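Local coordinates for putative major capsid protein (Cafeteriavirus-dependent mavirus, PDB 6G44), which probably forms the outer shell of the virophage as a double jelly-roll capsid subunit that assembles into trimers, at residues C[292-298]-C[470-476]; C[129-133]-C[424-428]; C[330-334]-C[440-444]; C[336-340]-C[353-359]. All blocks are in the same frame, centred on the assembly; numbering follows the deposited sequence. Where two conformers were deposited one is given.

Interaction 1 (C[292-298]-C[470-476])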
loop_
_atom_site.group_PDB
_atom_site.type_symbol
_atom_site.label_atom_id
_atom_site.label_comp_id
_atom_site.label_asym_id
_atom_site.label_seq_id
_atom_site.Cartn_x
_atom_site.Cartn_y
_atom_site.Cartn_z
ATOM N N LEU C 292 17.102 23.716 -2.055
ATOM C CA LEU C 292 16.950 24.821 -3.003
ATOM C C LEU C 292 16.774 24.271 -4.428
ATOM O O LEU C 292 17.660 23.624 -4.968
ATOM C CB LEU C 292 18.192 25.714 -2.930
ATOM C CG LEU C 292 18.175 26.958 -3.800
ATOM C CD1 LEU C 292 17.068 27.908 -3.368
ATOM C CD2 LEU C 292 19.545 27.616 -3.688
ATOM N N ILE C 293 15.614 24.505 -5.006
ATOM C CA ILE C 293 15.287 24.028 -6.355
ATOM C C ILE C 293 15.351 25.231 -7.269
ATOM O O ILE C 293 14.713 26.268 -6.981
ATOM C CB ILE C 293 13.885 23.401 -6.410
ATOM C CG1 ILE C 293 13.839 22.068 -5.649
ATOM C CG2 ILE C 293 13.480 23.137 -7.854
ATOM C CD1 ILE C 293 13.980 22.100 -4.140
ATOM N N SER C 294 16.068 25.097 -8.378
ATOM C CA SER C 294 16.347 26.208 -9.307
ATOM C C SER C 294 16.218 25.732 -10.738
ATOM O O SER C 294 16.673 24.642 -11.033
ATOM C CB SER C 294 17.789 26.705 -9.127
ATOM O OG SER C 294 18.057 27.139 -7.807
ATOM N N LEU C 295 15.685 26.575 -11.620
ATOM C CA LEU C 295 15.751 26.327 -13.052
ATOM C C LEU C 295 17.161 26.724 -13.490
ATOM O O LEU C 295 17.566 27.890 -13.351
ATOM C CB LEU C 295 14.699 27.156 -13.782
ATOM C CG LEU C 295 14.745 27.025 -15.319
ATOM C CD1 LEU C 295 14.377 25.609 -15.739
ATOM C CD2 LEU C 295 13.810 28.051 -15.912
ATOM N N GLU C 296 17.922 25.760 -13.971
ATOM C CA GLU C 296 19.305 26.007 -14.401
ATOM C C GLU C 296 19.402 26.422 -15.853
ATOM O O GLU C 296 20.309 27.186 -16.226
ATOM C CB GLU C 296 20.174 24.787 -14.195
ATOM C CG GLU C 296 20.423 24.454 -12.755
ATOM C CD GLU C 296 21.264 25.478 -12.014
ATOM O OE1 GLU C 296 22.042 26.255 -12.644
ATOM O OE2 GLU C 296 21.138 25.486 -10.777
ATOM N N GLY C 297 18.506 25.912 -16.681
ATOM C CA GLY C 297 18.510 26.257 -18.091
ATOM C C GLY C 297 17.241 25.844 -18.763
ATOM O O GLY C 297 16.550 24.900 -18.340
ATOM N N ASN C 298 16.900 26.572 -19.815
ATOM C CA ASN C 298 15.761 26.210 -20.622
ATOM C C ASN C 298 16.011 26.595 -22.067
ATOM O O ASN C 298 16.847 27.457 -22.357
ATOM C CB ASN C 298 14.473 26.836 -20.088
ATOM C CG ASN C 298 14.455 28.332 -20.215
ATOM O OD1 ASN C 298 13.937 28.866 -21.191
ATOM N ND2 ASN C 298 15.047 29.014 -19.250
ATOM N N LEU C 470 12.340 22.545 -23.138
ATOM C CA LEU C 470 13.248 21.703 -22.332
ATOM C C LEU C 470 13.677 22.519 -21.122
ATOM O O LEU C 470 14.164 23.642 -21.269
ATOM C CB LEU C 470 14.467 21.272 -23.156
ATOM C CG LEU C 470 15.651 20.667 -22.406
ATOM C CD1 LEU C 470 15.266 19.419 -21.601
ATOM C CD2 LEU C 470 16.814 20.344 -23.317
ATOM N N GLU C 471 13.485 21.983 -19.918
ATOM C CA GLU C 471 13.902 22.629 -18.686
ATOM C C GLU C 471 14.777 21.664 -17.909
ATOM O O GLU C 471 14.465 20.458 -17.825
ATOM C CB GLU C 471 12.708 23.007 -17.827
ATOM C CG GLU C 471 11.820 24.104 -18.414
ATOM C CD GLU C 471 10.658 24.450 -17.491
ATOM O OE1 GLU C 471 9.815 23.548 -17.292
ATOM O OE2 GLU C 471 10.586 25.599 -16.959
ATOM N N VAL C 472 15.866 22.184 -17.356
ATOM C CA VAL C 472 16.778 21.436 -16.492
ATOM C C VAL C 472 16.781 22.149 -15.156
ATOM O O VAL C 472 17.130 23.333 -15.076
ATOM C CB VAL C 472 18.201 21.329 -17.071
ATOM C CG1 VAL C 472 19.106 20.526 -16.139
ATOM C CG2 VAL C 472 18.114 20.719 -18.460
ATOM N N PHE C 473 16.349 21.435 -14.117
ATOM C CA PHE C 473 16.324 21.975 -12.767
ATOM C C PHE C 473 17.432 21.372 -11.946
ATOM O O PHE C 473 17.806 20.223 -12.166
ATOM C CB PHE C 473 15.015 21.645 -12.071
ATOM C CG PHE C 473 13.819 22.242 -12.728
ATOM C CD1 PHE C 473 13.147 21.547 -13.720
ATOM C CD2 PHE C 473 13.360 23.500 -12.365
ATOM C CE1 PHE C 473 12.023 22.079 -14.336
ATOM C CE2 PHE C 473 12.240 24.050 -13.012
ATOM C CZ PHE C 473 11.580 23.328 -13.984
ATOM N N SER C 474 17.977 22.148 -11.014
ATOM C CA SER C 474 18.882 21.613 -9.989
ATOM C C SER C 474 18.157 21.541 -8.667
ATOM O O SER C 474 17.333 22.401 -8.368
ATOM C CB SER C 474 20.133 22.449 -9.815
ATOM O OG SER C 474 19.790 23.760 -9.456
ATOM N N ILE C 475 18.519 20.537 -7.867
ATOM C CA ILE C 475 18.061 20.421 -6.501
ATOM C C ILE C 475 19.322 20.425 -5.674
ATOM O O ILE C 475 20.123 19.491 -5.757
ATOM C CB ILE C 475 17.228 19.145 -6.256
ATOM C CG1 ILE C 475 16.007 19.150 -7.193
ATOM C CG2 ILE C 475 16.790 19.089 -4.797
ATOM C CD1 ILE C 475 16.034 18.141 -8.305
ATOM N N ARG C 476 19.531 21.484 -4.887
ATOM C CA ARG C 476 20.746 21.616 -4.091
ATOM C C ARG C 476 20.473 21.431 -2.601
ATOM O O ARG C 476 19.460 21.909 -2.077
ATOM C CB ARG C 476 21.380 22.989 -4.280
ATOM C CG ARG C 476 22.087 23.174 -5.605
ATOM C CD ARG C 476 22.746 24.539 -5.597
ATOM N NE ARG C 476 23.734 24.659 -6.660
ATOM C CZ ARG C 476 23.489 25.140 -7.875
ATOM N NH1 ARG C 476 24.488 25.210 -8.750
ATOM N NH2 ARG C 476 22.280 25.553 -8.230
HETATM O O HOH W 1 19.316 24.812 -6.931
HETATM O O HOH W 2 20.226 27.439 -6.812
HETATM O O HOH W 3 23.800 27.304 -10.716
#

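Interaction 2 (C[129-133]-C[424-428])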
loop_
_atom_site.group_PDB
_atom_site.type_symbol
_atom_site.label_atom_id
_atom_site.label_comp_id
_atom_site.label_asym_id
_atom_site.label_seq_id
_atom_site.Cartn_x
_atom_site.Cartn_y
_atom_site.Cartn_z
ATOM N N LEU C 129 7.617 19.391 -9.834
ATOM C CA LEU C 129 8.672 18.371 -9.750
ATOM C C LEU C 129 8.437 17.417 -8.604
ATOM O O LEU C 129 8.501 16.195 -8.772
ATOM C CB LEU C 129 10.046 19.006 -9.535
ATOM C CG LEU C 129 10.690 19.668 -10.716
ATOM C CD1 LEU C 129 11.920 20.430 -10.242
ATOM C CD2 LEU C 129 11.116 18.597 -11.701
ATOM N N HIS C 130 8.177 17.962 -7.425
ATOM C CA HIS C 130 8.099 17.217 -6.189
ATOM C C HIS C 130 7.036 16.133 -6.234
ATOM O O HIS C 130 7.199 15.051 -5.644
ATOM C CB HIS C 130 7.821 18.183 -5.019
ATOM C CG HIS C 130 7.843 17.544 -3.676
ATOM N ND1 HIS C 130 8.991 17.017 -3.133
ATOM C CD2 HIS C 130 6.879 17.389 -2.746
ATOM C CE1 HIS C 130 8.720 16.549 -1.929
ATOM N NE2 HIS C 130 7.444 16.751 -1.673
ATOM N N GLN C 131 5.925 16.408 -6.926
ATOM C CA GLN C 131 4.828 15.426 -7.006
ATOM C C GLN C 131 5.261 14.105 -7.640
ATOM O O GLN C 131 4.602 13.078 -7.427
ATOM C CB GLN C 131 3.607 15.992 -7.769
ATOM C CG GLN C 131 3.844 16.234 -9.241
ATOM C CD GLN C 131 2.733 16.989 -9.943
ATOM O OE1 GLN C 131 1.615 17.072 -9.444
ATOM N NE2 GLN C 131 3.040 17.561 -11.117
ATOM N N TYR C 132 6.340 14.146 -8.427
ATOM C CA TYR C 132 6.793 12.965 -9.184
ATOM C C TYR C 132 7.827 12.146 -8.458
ATOM O O TYR C 132 8.107 11.038 -8.910
ATOM C CB TYR C 132 7.357 13.341 -10.547
ATOM C CG TYR C 132 6.326 13.804 -11.517
ATOM C CD1 TYR C 132 5.356 12.936 -12.003
ATOM C CD2 TYR C 132 6.306 15.105 -11.969
ATOM C CE1 TYR C 132 4.413 13.357 -12.921
ATOM C CE2 TYR C 132 5.368 15.537 -12.885
ATOM C CZ TYR C 132 4.422 14.666 -13.368
ATOM O OH TYR C 132 3.485 15.128 -14.267
ATOM N N ASN C 133 8.464 12.635 -7.411
ATOM C CA ASN C 133 9.436 11.734 -6.739
ATOM C C ASN C 133 9.442 11.723 -5.237
ATOM O O ASN C 133 10.328 11.098 -4.636
ATOM C CB ASN C 133 10.843 11.885 -7.334
ATOM C CG ASN C 133 11.560 13.073 -6.797
ATOM O OD1 ASN C 133 10.939 14.046 -6.365
ATOM N ND2 ASN C 133 12.874 13.000 -6.779
ATOM N N SER C 424 7.406 12.655 -19.484
ATOM C CA SER C 424 8.572 12.286 -18.669
ATOM C C SER C 424 9.080 13.354 -17.725
ATOM O O SER C 424 9.125 14.539 -18.064
ATOM C CB SER C 424 9.752 11.901 -19.556
ATOM O OG SER C 424 9.387 11.065 -20.630
ATOM N N VAL C 425 9.549 12.908 -16.568
ATOM C CA VAL C 425 10.508 13.683 -15.773
ATOM C C VAL C 425 11.647 12.749 -15.441
ATOM O O VAL C 425 11.417 11.666 -14.903
ATOM C CB VAL C 425 9.910 14.243 -14.465
ATOM C CG1 VAL C 425 10.948 15.028 -13.685
ATOM C CG2 VAL C 425 8.716 15.141 -14.787
ATOM N N ILE C 426 12.866 13.152 -15.779
ATOM C CA ILE C 426 14.043 12.314 -15.522
ATOM C C ILE C 426 14.879 12.940 -14.408
ATOM O O ILE C 426 15.470 14.005 -14.599
ATOM C CB ILE C 426 14.895 12.042 -16.775
ATOM C CG1 ILE C 426 14.058 11.354 -17.853
ATOM C CG2 ILE C 426 16.113 11.188 -16.414
ATOM C CD1 ILE C 426 14.691 11.370 -19.235
ATOM N N PHE C 427 14.940 12.279 -13.269
ATOM C CA PHE C 427 15.765 12.675 -12.141
ATOM C C PHE C 427 17.082 11.938 -12.227
ATOM O O PHE C 427 17.089 10.704 -12.394
ATOM C CB PHE C 427 15.080 12.338 -10.809
ATOM C CG PHE C 427 13.822 13.123 -10.547
ATOM C CD1 PHE C 427 13.888 14.399 -10.006
ATOM C CD2 PHE C 427 12.549 12.590 -10.808
ATOM C CE1 PHE C 427 12.733 15.111 -9.732
ATOM C CE2 PHE C 427 11.397 13.308 -10.512
ATOM C CZ PHE C 427 11.497 14.589 -9.998
ATOM N N PHE C 428 18.212 12.660 -12.172
ATOM C CA PHE C 428 19.543 12.014 -12.136
ATOM C C PHE C 428 20.491 12.785 -11.230
ATOM O O PHE C 428 20.337 14.000 -11.057
ATOM C CB PHE C 428 20.140 11.821 -13.548
ATOM C CG PHE C 428 20.641 13.094 -14.196
ATOM C CD1 PHE C 428 21.954 13.505 -14.031
ATOM C CD2 PHE C 428 19.809 13.856 -15.031
ATOM C CE1 PHE C 428 22.406 14.685 -14.609
ATOM C CE2 PHE C 428 20.272 15.007 -15.631
ATOM C CZ PHE C 428 21.579 15.432 -15.416
#

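Interaction 3 (C[330-334]-C[440-444])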
loop_
_atom_site.group_PDB
_atom_site.type_symbol
_atom_site.label_atom_id
_atom_site.label_comp_id
_atom_site.label_asym_id
_atom_site.label_seq_id
_atom_site.Cartn_x
_atom_site.Cartn_y
_atom_site.Cartn_z
ATOM N N ASN C 330 29.090 25.174 -8.215
ATOM C CA ASN C 330 29.206 24.058 -7.287
ATOM C C ASN C 330 28.345 22.925 -7.885
ATOM O O ASN C 330 27.607 23.171 -8.839
ATOM C CB ASN C 330 28.744 24.485 -5.890
ATOM C CG ASN C 330 27.344 25.039 -5.892
ATOM O OD1 ASN C 330 26.377 24.285 -6.049
ATOM N ND2 ASN C 330 27.215 26.364 -5.737
ATOM N N VAL C 331 28.437 21.741 -7.301
ATOM C CA VAL C 331 27.826 20.532 -7.879
ATOM C C VAL C 331 26.531 20.193 -7.115
ATOM O O VAL C 331 26.599 19.841 -5.941
ATOM C CB VAL C 331 28.813 19.358 -7.830
ATOM C CG1 VAL C 331 28.195 18.112 -8.469
ATOM C CG2 VAL C 331 30.124 19.714 -8.540
ATOM N N PRO C 332 25.352 20.347 -7.771
ATOM C CA PRO C 332 24.108 19.959 -7.082
ATOM C C PRO C 332 23.980 18.476 -6.775
ATOM O O PRO C 332 24.610 17.635 -7.402
ATOM C CB PRO C 332 23.009 20.366 -8.060
ATOM C CG PRO C 332 23.629 21.439 -8.908
ATOM C CD PRO C 332 25.056 21.014 -9.049
ATOM N N SER C 333 23.105 18.196 -5.834
ATOM C CA SER C 333 22.758 16.840 -5.437
ATOM C C SER C 333 21.968 16.096 -6.495
ATOM O O SER C 333 22.172 14.872 -6.681
ATOM C CB SER C 333 21.927 16.897 -4.158
ATOM O OG SER C 333 21.465 15.609 -3.774
ATOM N N MET C 334 21.073 16.799 -7.176
ATOM C CA MET C 334 20.220 16.139 -8.156
ATOM C C MET C 334 19.803 17.122 -9.233
ATOM O O MET C 334 19.748 18.329 -9.004
ATOM C CB MET C 334 18.978 15.518 -7.483
ATOM C CG MET C 334 18.188 14.547 -8.379
ATOM S SD MET C 334 16.755 13.754 -7.576
ATOM C CE MET C 334 17.541 12.664 -6.416
ATOM N N VAL C 440 33.842 15.644 -9.201
ATOM C CA VAL C 440 32.472 16.105 -9.404
ATOM C C VAL C 440 31.550 15.240 -8.547
ATOM O O VAL C 440 31.100 14.161 -8.958
ATOM C CB VAL C 440 32.060 16.091 -10.890
ATOM C CG1 VAL C 440 30.647 16.605 -11.049
ATOM C CG2 VAL C 440 33.001 16.944 -11.714
ATOM N N MET C 441 31.327 15.720 -7.331
ATOM C CA MET C 441 30.554 15.049 -6.290
ATOM C C MET C 441 29.513 16.031 -5.754
ATOM O O MET C 441 29.778 17.226 -5.673
ATOM C CB MET C 441 31.471 14.659 -5.137
ATOM C CG MET C 441 32.556 13.665 -5.513
ATOM S SD MET C 441 33.659 13.247 -4.169
ATOM C CE MET C 441 32.596 12.241 -3.151
ATOM N N ALA C 442 28.348 15.525 -5.347
ATOM C CA ALA C 442 27.317 16.350 -4.749
ATOM C C ALA C 442 27.903 17.155 -3.598
ATOM O O ALA C 442 28.609 16.605 -2.740
ATOM C CB ALA C 442 26.177 15.483 -4.250
ATOM N N ASN C 443 27.628 18.457 -3.608
ATOM C CA ASN C 443 28.073 19.418 -2.567
ATOM C C ASN C 443 29.530 19.855 -2.705
ATOM O O ASN C 443 30.046 20.584 -1.856
ATOM C CB ASN C 443 27.783 18.906 -1.146
ATOM C CG ASN C 443 26.311 18.737 -0.905
ATOM O OD1 ASN C 443 25.529 19.524 -1.404
ATOM N ND2 ASN C 443 25.917 17.683 -0.176
ATOM N N ALA C 444 30.201 19.467 -3.776
ATOM C CA ALA C 444 31.565 19.969 -4.001
ATOM C C ALA C 444 31.502 21.422 -4.440
ATOM O O ALA C 444 30.699 21.793 -5.298
ATOM C CB ALA C 444 32.266 19.160 -5.064
#

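Interaction 4 (C[336-340]-C[353-359])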
loop_
_atom_site.group_PDB
_atom_site.type_symbol
_atom_site.label_atom_id
_atom_site.label_comp_id
_atom_site.label_asym_id
_atom_site.label_seq_id
_atom_site.Cartn_x
_atom_site.Cartn_y
_atom_site.Cartn_z
ATOM N N ALA C 336 16.796 17.485 -12.569
ATOM C CA ALA C 336 15.531 16.992 -13.143
ATOM C C ALA C 336 15.388 17.568 -14.546
ATOM O O ALA C 336 15.560 18.790 -14.740
ATOM C CB ALA C 336 14.333 17.358 -12.286
ATOM N N VAL C 337 15.051 16.718 -15.498
ATOM C CA VAL C 337 14.869 17.108 -16.896
ATOM C C VAL C 337 13.425 16.853 -17.279
ATOM O O VAL C 337 12.896 15.752 -17.048
ATOM C CB VAL C 337 15.793 16.286 -17.816
ATOM C CG1 VAL C 337 15.628 16.725 -19.271
ATOM C CG2 VAL C 337 17.231 16.418 -17.377
ATOM N N MET C 338 12.784 17.846 -17.890
ATOM C CA MET C 338 11.437 17.670 -18.395
ATOM C C MET C 338 11.256 18.552 -19.612
ATOM O O MET C 338 11.892 19.603 -19.700
ATOM C CB MET C 338 10.393 17.934 -17.298
ATOM C CG MET C 338 9.988 19.334 -16.961
ATOM S SD MET C 338 8.568 19.329 -15.792
ATOM C CE MET C 338 9.428 19.091 -14.272
ATOM N N VAL C 339 10.398 18.129 -20.524
ATOM C CA VAL C 339 10.061 18.888 -21.724
ATOM C C VAL C 339 8.568 19.168 -21.675
ATOM O O VAL C 339 7.774 18.242 -21.784
ATOM C CB VAL C 339 10.454 18.107 -22.979
ATOM C CG1 VAL C 339 10.049 18.892 -24.238
ATOM C CG2 VAL C 339 11.943 17.803 -23.003
ATOM N N SER C 340 8.174 20.438 -21.502
ATOM C CA SER C 340 6.787 20.822 -21.231
ATOM C C SER C 340 6.139 21.445 -22.460
ATOM O O SER C 340 6.792 22.221 -23.172
ATOM C CB SER C 340 6.704 21.822 -20.059
ATOM O OG SER C 340 6.978 21.203 -18.807
ATOM N N LEU C 353 3.454 16.914 -20.884
ATOM C CA LEU C 353 4.882 16.856 -21.085
ATOM C C LEU C 353 5.121 15.985 -22.307
ATOM O O LEU C 353 4.235 15.247 -22.748
ATOM C CB LEU C 353 5.593 16.243 -19.883
ATOM C CG LEU C 353 5.260 16.829 -18.512
ATOM C CD1 LEU C 353 5.937 16.026 -17.402
ATOM C CD2 LEU C 353 5.674 18.297 -18.395
ATOM N N ALA C 354 6.293 16.144 -22.899
ATOM C CA ALA C 354 6.718 15.261 -23.971
ATOM C C ALA C 354 7.211 13.919 -23.410
ATOM O O ALA C 354 7.613 13.839 -22.235
ATOM C CB ALA C 354 7.816 15.919 -24.812
ATOM N N GLY C 355 7.214 12.893 -24.268
ATOM C CA GLY C 355 7.810 11.591 -23.910
ATOM C C GLY C 355 9.279 11.631 -24.277
ATOM O O GLY C 355 9.606 11.697 -25.472
ATOM N N ILE C 356 10.172 11.592 -23.294
ATOM C CA ILE C 356 11.601 11.650 -23.575
ATOM C C ILE C 356 12.082 10.227 -23.892
ATOM O O ILE C 356 11.935 9.319 -23.080
ATOM C CB ILE C 356 12.403 12.261 -22.414
ATOM C CG1 ILE C 356 11.924 13.696 -22.156
ATOM C CG2 ILE C 356 13.911 12.204 -22.709
ATOM C CD1 ILE C 356 12.525 14.347 -20.946
ATOM N N ILE C 357 12.699 10.071 -25.060
ATOM C CA ILE C 357 13.184 8.772 -25.546
ATOM C C ILE C 357 14.708 8.692 -25.576
ATOM O O ILE C 357 15.254 7.601 -25.740
ATOM C CB ILE C 357 12.603 8.422 -26.949
ATOM C CG1 ILE C 357 13.081 9.408 -28.013
ATOM C CG2 ILE C 357 11.071 8.367 -26.900
ATOM C CD1 ILE C 357 12.796 8.941 -29.429
ATOM N N GLY C 358 15.389 9.829 -25.390
ATOM C CA GLY C 358 16.838 9.856 -25.346
ATOM C C GLY C 358 17.341 11.047 -24.571
ATOM O O GLY C 358 16.688 12.084 -24.530
ATOM N N LEU C 359 18.476 10.850 -23.910
ATOM C CA LEU C 359 19.114 11.875 -23.123
ATOM C C LEU C 359 20.611 11.785 -23.317
ATOM O O LEU C 359 21.156 10.691 -23.268
ATOM C CB LEU C 359 18.738 11.666 -21.647
ATOM C CG LEU C 359 18.977 12.801 -20.682
ATOM C CD1 LEU C 359 18.176 14.043 -21.052
ATOM C CD2 LEU C 359 18.619 12.331 -19.279
HETATM O O HOH W 4 9.301 15.492 -20.595
#

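Interaction 1 (C[292-298]-C[470-476])
Glu296 grips two residues of the facing strand through one oxygen. Its OE2 accepts a hydrogen bond from Ser474 OG (2.6 Å) on the lone pair turned away from OE1, and meets Arg476 NH2 (2.8 Å) nearly end-on in a salt bridge. The carboxylate and guanidinium planes stand 65° apart, so the pair is not a flat two-pronged one; water 3 spans the second side, from Glu296 OE1 to Arg476 NH1. Ser474 OG sits between its own backbone N and carbonyl carbon (chi1 59°), which turns it to the acid. On the other face of the sheet Leu295 CD1 lies over the Phe473 ring, 4.0 Å from its centroid, in a CH-pi contact, and Ile293 runs beside Ile475. Backbone hydrogen bonds between the antiparallel strands set this register, among them Ser474 N to Ser294 O (2.8 Å). A classic beta bulge then interrupts it: Glu296 N (2.8 Å) and, weakly, Gly297 N (3.3 Å) share Val472 O. The extra residue swings Glu296 toward the neighbouring strand. Further out, Asn330 OD1 accepts from Arg476 NE and steadies the guanidinium. With two direct donors on one oxygen and a cation beside it, the carboxylate is probably kept ionised.

Interaction 2 (C[129-133]-C[424-428])
Leu129, on helix 123-130, reaches strand 425-428 with one methyl: its CD2 lies 4.1 Å from Val425 CG1, the two side chains crossing at about a right angle. Its carbonyl oxygen comes to the rim of the Phe427 ring, in the ring plane and 3.6 Å from CZ, where the slightly positive ring hydrogens suit an oxygen; the same Leu129 O accepts a hydrogen bond from Tyr132 N. Tyr132 sets its CD2 against Val425 CG2 (3.7 Å), a methyl of the beta-branched valine coming obliquely to the ring, while its CB approaches the edge of Phe427. The helix comes from the N-terminal half of the chain and the strand from the C-terminal half, so this buried packing joins the two halves of a double jelly-roll. Asn133 then covers Phe427. Its CG sits between backbone N and carbonyl carbon (chi1 80°), which brings the amide over the ring, and chi2 (-26°) turns it flat, the planes 1° apart and ND2 3.5 Å above the ring centre. Val425 CG1 lies over the opposite face, so the phenyl is sandwiched. The amide, polar yet flat, still donates a hydrogen bond from ND2 to Asn385 O.

Interaction 3 (C[330-334]-C[440-444])
Val331 pushes its side chain into the turn formed by Met441 to Ala444 and loses more surface to the contact than any other residue here. Its CB comes 3.2 Å from Met441 O, the same oxygen that accepts Ala444 N (3.0 Å) to close the turn. With CG1 anti to the backbone N (chi1 -178°), that methyl meets Val440 CG1 at 3.9 Å; a short, branched side chain fits such a narrow place. Its backbone is held at both ends, Val331 N donating a hydrogen bond to Ala444 O (3.0 Å) and Val331 O accepting one from Asn443 N (2.9 Å). Ala444, second in buried area, thus offers an oxygen to the valine amide and a small methyl to its side chain, CB lying 4.1 Å from Val331 CG2. Ala442 lays its CB against Ser333 CA at 3.9 Å; the small methyl lets the turn lie close to Ser333. Asn443 takes the positive phi (79°) that this turn asks of its third residue, a conformation asparagine tolerates well, and its ND2 is bound by Asp477 OD2. Ala442 O accepts from Ser33 OG of the second subunit. The motif is a type II beta turn docked on the connection between strands 319-328 and 334-341 of the C-terminal jelly roll, beside a subunit interface.

Interaction 4 (C[336-340]-C[353-359])
Val339 and Ala354 make the tight end of this contact. Ala354 N donates a hydrogen bond to Val339 O at 2.8 Å with an N-H...O angle of 169°, and Ala354 CB packs on Val339 CG1 at 3.8 Å; the small alanine methyl suits so close an approach of the backbones. Leu353 CA makes a bent CA-H...O contact with Val339 O (3.3 Å), so two groups converge on one carbonyl. Leu353 also sends CD2 to Met338 SD (4.0 Å), the flexible thioether bending at its last torsion beside the leucine. Here the chains are bridged once, at Ser340 and Leu353, and then part. Within a residue of the direct bond a water already takes the place of a backbone partner: water 4 accepts from Val339 N and donates to Ala354 O. The looser end is held mainly by side-chain packing. Ile356, stretched out by its chi2 of 173°, extends CD1 to Val339 CG2 at 4.1 Å, and Val337 CG1 meets Leu359 CD1 at the same 4.1 Å. Although looser, this part too is buried, and branched aliphatic chains suit it because they reach across between the layers and bring no polar group that would need a partner. Strand 334-341 belongs to one antiparallel sheet and strand 355-363 to another, and the residues meet as the facing layers of a beta sandwich, the jelly roll of the C-terminal half.

In the fold
Strand 334-341 connects most of these contacts. In interaction 4 it pairs with strand 464-482 of interaction 1, Phe473 N lying 2.8 Å from Ala336 O, and with strand 425-428 of interaction 2, Val337 N lying 2.9 Å from Ile426 O. Interactions 2 and 4 are the nearest pair, their centres about 10 Å apart. Leu129 of interaction 2 also rests on interaction 1, its CD1 3.6 Å from Phe473 CG. Interaction 3, about 13 Å from interaction 1 between centres, is tied to it by Arg476 NE and Asn330 OD1, 2.7 Å apart. Bound glycerol, probably from the crystallisation liquor, lies about 4 Å from the side chains of Ile475 and Asn133.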